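Local coordinates for protein putative glutathione S-transferase (Corynebacterium glutamicum, PDB 3M1G) that is probably a glutathione transferase of the ECM4-like group, pairing a thioredoxin-like domain with a helical one, at residues D32-A37 with T52-V57; L83-V88 with Q167-G172. One frame throughout, in Å; residues are numbered along the deposited sequence.

Interaction 1: residues D32-A37 with T52-V57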
# COMPACT_ATOMS: atom_id res chain seq x y z
N ASP A 32 -1.27 36.89 -7.87
CA ASP A 32 -0.75 36.52 -9.19
C ASP A 32 -0.02 37.67 -9.88
O ASP A 32 -0.06 37.78 -11.11
CB ASP A 32 -1.85 35.95 -10.11
CG ASP A 32 -2.97 36.95 -10.37
OD1 ASP A 32 -3.09 37.93 -9.60
OD2 ASP A 32 -3.73 36.76 -11.35
N ASP A 33 0.69 38.51 -9.11
CA ASP A 33 1.70 39.39 -9.71
C ASP A 33 2.76 38.50 -10.33
O ASP A 33 2.78 37.31 -10.07
CB ASP A 33 2.37 40.30 -8.67
CG ASP A 33 1.48 41.38 -8.15
OD1 ASP A 33 0.32 41.53 -8.64
OD2 ASP A 33 1.95 42.13 -7.25
N ARG A 34 3.65 39.08 -11.15
CA ARG A 34 4.70 38.31 -11.81
C ARG A 34 6.01 39.09 -11.72
O ARG A 34 5.99 40.33 -11.65
CB ARG A 34 4.33 38.04 -13.27
CG ARG A 34 3.17 37.06 -13.43
CD ARG A 34 2.78 36.88 -14.93
NE ARG A 34 3.96 36.42 -15.67
CZ ARG A 34 4.33 36.84 -16.89
NH1 ARG A 34 3.62 37.72 -17.57
NH2 ARG A 34 5.45 36.38 -17.43
N ILE A 35 7.12 38.36 -11.66
CA ILE A 35 8.43 38.94 -11.73
C ILE A 35 8.95 38.74 -13.15
O ILE A 35 9.04 37.61 -13.62
CB ILE A 35 9.41 38.35 -10.69
CG1 ILE A 35 8.75 38.21 -9.32
CG2 ILE A 35 10.64 39.27 -10.56
CD1 ILE A 35 9.68 37.74 -8.18
N VAL A 36 9.25 39.84 -13.84
CA VAL A 36 9.55 39.81 -15.26
C VAL A 36 10.82 40.56 -15.66
O VAL A 36 11.31 41.44 -14.94
CB VAL A 36 8.36 40.33 -16.10
CG1 VAL A 36 7.08 39.55 -15.77
CG2 VAL A 36 8.15 41.85 -15.90
N ALA A 37 11.34 40.17 -16.81
CA ALA A 37 12.54 40.74 -17.42
C ALA A 37 12.33 42.16 -17.94
O ALA A 37 13.28 42.94 -17.94
CB ALA A 37 13.06 39.83 -18.56
N THR A 52 -3.10 43.35 -12.16
CA THR A 52 -1.95 42.80 -11.46
C THR A 52 -0.80 43.77 -11.55
O THR A 52 -0.87 44.81 -12.20
CB THR A 52 -1.55 41.41 -12.03
OG1 THR A 52 -0.98 41.56 -13.35
CG2 THR A 52 -2.76 40.49 -12.08
N PHE A 53 0.32 43.42 -10.92
CA PHE A 53 1.53 44.22 -11.03
C PHE A 53 2.67 43.35 -11.48
O PHE A 53 2.72 42.16 -11.17
CB PHE A 53 1.88 44.87 -9.68
CG PHE A 53 0.94 45.95 -9.24
CD1 PHE A 53 -0.29 45.65 -8.67
CD2 PHE A 53 1.30 47.28 -9.33
CE1 PHE A 53 -1.14 46.67 -8.24
CE2 PHE A 53 0.47 48.28 -8.90
CZ PHE A 53 -0.77 47.97 -8.36
N HIS A 54 3.60 43.94 -12.21
CA HIS A 54 4.83 43.26 -12.63
C HIS A 54 6.04 43.87 -11.92
O HIS A 54 6.21 45.10 -11.88
CB HIS A 54 5.03 43.35 -14.14
CG HIS A 54 4.14 42.43 -14.92
ND1 HIS A 54 4.14 42.41 -16.30
CD2 HIS A 54 3.17 41.58 -14.52
CE1 HIS A 54 3.23 41.53 -16.71
NE2 HIS A 54 2.63 41.02 -15.65
N TRP A 55 6.83 42.98 -11.33
CA TRP A 55 8.00 43.31 -10.56
C TRP A 55 9.25 42.96 -11.41
O TRP A 55 9.15 42.17 -12.32
CB TRP A 55 8.03 42.49 -9.28
CG TRP A 55 6.90 42.66 -8.34
CD1 TRP A 55 5.57 42.39 -8.59
CD2 TRP A 55 6.97 43.10 -6.97
NE1 TRP A 55 4.83 42.63 -7.46
CE2 TRP A 55 5.66 43.06 -6.45
CE3 TRP A 55 8.01 43.50 -6.13
CZ2 TRP A 55 5.35 43.43 -5.12
CZ3 TRP A 55 7.72 43.84 -4.83
CH2 TRP A 55 6.39 43.81 -4.33
N PRO A 56 10.40 43.54 -11.09
CA PRO A 56 11.61 43.33 -11.86
C PRO A 56 12.42 42.14 -11.41
O PRO A 56 12.59 41.95 -10.20
CB PRO A 56 12.40 44.62 -11.64
CG PRO A 56 12.02 45.04 -10.27
CD PRO A 56 10.55 44.67 -10.14
N VAL A 57 12.92 41.35 -12.36
CA VAL A 57 13.94 40.33 -12.00
C VAL A 57 15.21 41.07 -11.57
O VAL A 57 15.62 42.06 -12.21
CB VAL A 57 14.23 39.35 -13.11
CG1 VAL A 57 12.98 38.53 -13.50
CG2 VAL A 57 14.81 40.07 -14.35
O HOH W 1 0.54 39.33 -13.65
O HOH W 2 0.96 38.59 -17.04
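R34 O accepts W55 N at 2.8 Å in an almost straight bond (173°), and H54 CA adds a weaker CA-H...O contact at 3.3 Å. W55 O returns the pattern, accepting V36 N at 2.8 Å, and R34 N reaches F53 O, so the two segments pair as parallel strands. At the start of the pair D33 splits its carboxylate. Its CG lies beside the backbone N (chi1 -71°), which turns the carboxylate toward the other strand: F53 N meets OD1 from above the carboxylate plane, at 3.0 Å, while OD2 takes the indole N-H of W55 on its anti side but tilted out of the carboxylate plane: NE1 to OD2 is 2.9 Å, and OD2 lies in the plane of the ring. On the face bearing R34 and H54, V36 CG1 sits over the imidazole, 4.2 Å from its centroid, and one water links R34 NH1 to H54 NE2. I35 and W55 point to the opposite face and rest on strands 62-66, 140-143 and 149-151 of the thioredoxin-like domain; I35 CG2 also packs on V57 CG1. Strand 46-47 flanks 53-56 on its far side, and R34 NE forms a salt bridge with D160 of helix 154-163.

Interaction 2: residues L83-V88 with Q167-G172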
# COMPACT_ATOMS: atom_id res chain seq x y z
N LEU A 83 18.09 25.35 -12.65
CA LEU A 83 18.47 26.55 -13.39
C LEU A 83 19.64 27.33 -12.80
O LEU A 83 20.17 28.21 -13.47
CB LEU A 83 17.28 27.49 -13.57
CG LEU A 83 16.13 26.83 -14.37
CD1 LEU A 83 14.93 27.82 -14.40
CD2 LEU A 83 16.56 26.44 -15.78
N GLY A 84 20.00 27.04 -11.55
CA GLY A 84 21.09 27.75 -10.89
C GLY A 84 20.67 29.12 -10.41
O GLY A 84 21.43 30.09 -10.53
N LEU A 85 19.46 29.21 -9.87
CA LEU A 85 18.95 30.43 -9.29
C LEU A 85 19.14 30.47 -7.78
O LEU A 85 18.68 31.41 -7.13
CB LEU A 85 17.48 30.66 -9.66
CG LEU A 85 17.20 30.86 -11.14
CD1 LEU A 85 15.70 30.93 -11.42
CD2 LEU A 85 17.94 32.16 -11.67
N GLU A 86 19.88 29.50 -7.22
CA GLU A 86 20.04 29.41 -5.77
C GLU A 86 20.84 30.58 -5.18
O GLU A 86 20.64 30.95 -4.02
CB GLU A 86 20.74 28.09 -5.38
CG GLU A 86 19.91 26.84 -5.67
CD GLU A 86 20.72 25.54 -5.74
OE1 GLU A 86 21.87 25.58 -6.19
OE2 GLU A 86 20.20 24.48 -5.33
N ASN A 87 21.76 31.15 -5.95
CA ASN A 87 22.53 32.26 -5.45
C ASN A 87 21.87 33.63 -5.72
O ASN A 87 22.45 34.65 -5.38
CB ASN A 87 23.93 32.21 -6.08
CG ASN A 87 23.87 32.25 -7.66
OD1 ASN A 87 22.79 32.10 -8.32
ND2 ASN A 87 25.05 32.41 -8.25
N VAL A 88 20.70 33.69 -6.35
CA VAL A 88 20.06 34.97 -6.61
C VAL A 88 18.67 35.16 -6.00
O VAL A 88 18.21 36.30 -5.81
CB VAL A 88 20.05 35.32 -8.14
CG1 VAL A 88 21.49 35.34 -8.70
CG2 VAL A 88 19.21 34.41 -8.90
N GLN A 167 18.70 35.51 -17.78
CA GLN A 167 20.04 36.11 -17.65
C GLN A 167 20.68 35.79 -16.33
O GLN A 167 21.85 36.02 -16.18
CB GLN A 167 20.00 37.62 -17.87
CG GLN A 167 19.43 38.03 -19.23
CD GLN A 167 20.09 37.32 -20.44
OE1 GLN A 167 19.37 36.97 -21.38
NE2 GLN A 167 21.42 37.13 -20.43
N PHE A 168 19.93 35.24 -15.37
CA PHE A 168 20.49 34.84 -14.08
C PHE A 168 20.72 33.32 -13.98
O PHE A 168 21.22 32.86 -12.97
CB PHE A 168 19.59 35.27 -12.94
CG PHE A 168 19.40 36.77 -12.82
CD1 PHE A 168 18.52 37.44 -13.62
CD2 PHE A 168 20.14 37.49 -11.91
CE1 PHE A 168 18.38 38.83 -13.55
CE2 PHE A 168 19.99 38.86 -11.80
CZ PHE A 168 19.13 39.54 -12.62
N HIS A 169 20.31 32.54 -14.98
CA HIS A 169 20.58 31.12 -14.96
C HIS A 169 22.07 30.86 -14.95
O HIS A 169 22.86 31.64 -15.50
CB HIS A 169 20.05 30.42 -16.21
CG HIS A 169 18.57 30.45 -16.37
ND1 HIS A 169 17.94 29.98 -17.50
CD2 HIS A 169 17.58 30.90 -15.56
CE1 HIS A 169 16.63 30.13 -17.38
NE2 HIS A 169 16.39 30.69 -16.21
N ARG A 170 22.45 29.71 -14.40
CA ARG A 170 23.79 29.15 -14.57
C ARG A 170 24.10 29.05 -16.06
O ARG A 170 23.25 28.65 -16.85
CB ARG A 170 23.86 27.74 -13.91
CG ARG A 170 25.20 26.99 -14.09
CD ARG A 170 25.18 25.52 -13.60
NE ARG A 170 24.27 24.66 -14.37
CZ ARG A 170 23.01 24.38 -14.03
NH1 ARG A 170 22.47 24.87 -12.92
NH2 ARG A 170 22.29 23.62 -14.83
N GLU A 171 25.32 29.42 -16.46
CA GLU A 171 25.71 29.28 -17.86
C GLU A 171 25.60 27.79 -18.25
O GLU A 171 26.11 26.90 -17.55
CB GLU A 171 27.12 29.85 -18.10
CG GLU A 171 27.49 30.06 -19.60
CD GLU A 171 29.00 30.18 -19.83
OE1 GLU A 171 29.67 30.93 -19.10
OE2 GLU A 171 29.52 29.50 -20.75
N GLY A 172 24.93 27.51 -19.36
CA GLY A 172 24.70 26.14 -19.82
C GLY A 172 23.48 25.46 -19.18
O GLY A 172 23.28 24.27 -19.38
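L83 O and R170 N make the one direct hydrogen bond between the segments, at 2.9 Å and 157°, the N-H tilted a little from the carbonyl plane. H169 CA adds a CA-H...O contact to the same oxygen at 3.3 Å. The bond falls where helix 71-83 of the thioredoxin-like N-terminal domain runs out, and joins the loop after it to the one leading from helix 154-163 to helix 182-197 in the C-terminal region. G84 turns the chain away with a positive phi of 77° in a Schellman motif, and the backbone passes close enough for G84 CA to lie 4.1 Å from R170 CB.

The CH-pi contact comes from L83, whose side chain runs alongside that of H169. CD2 stands over one face of the imidazole, 4.2 Å from its centroid and somewhat towards the rim, while CD1 approaches NE2. That nitrogen is hydrogen-bonded to F161 O of helix 154-163, which helps to fix the rotation of the ring; L85 CD2 closes on the ring's edge.

Apolar packing continues through L85 and V88. L85 CD2 touches F168 CB at 3.7 Å, the two side chains crossing at about a right angle, and V88 CG1 lies 4.1 Å from F168 CD2, set obliquely to the ring. F168 also meets W165 edge-to-face.

The polar remainder is R170. Its chain starts extended, CG opposite the backbone N (chi1 177°), and bends at chi3, bringing NH1 near G84 N without a hydrogen bond, while NH2 binds L82 O and T343 O. The guanidinium therefore sits at the C-terminal end of helix 71-83, where its positive charge probably suits the helix dipole. One backbone bond thus sets the two loops against each other and apolar packing supplies the fit, while the orientation of H169 and R170 depends largely on F161, L82 and T343.

Overall arrangement
Both contacts are partly buried, interaction 1 lying farther from the centre of the chain; I35 and W55 are buried there, as L83 and L85 are in interaction 2. They differ in kind. Interaction 1 is strand pairing: regularly spaced backbone bonds, a carboxylate and waters join two neighbouring strands close in sequence. Interaction 2 brings together two loops 79 residues apart, and relies on one backbone bond with mostly apolar side chains around it. Helix 154-163 is common to both: D160 engages the strand pair, whereas F161 meets the loops. Their centres are about 18 Å apart, and they touch where V57 CG2 packs on F168 CE1 at 3.9 Å.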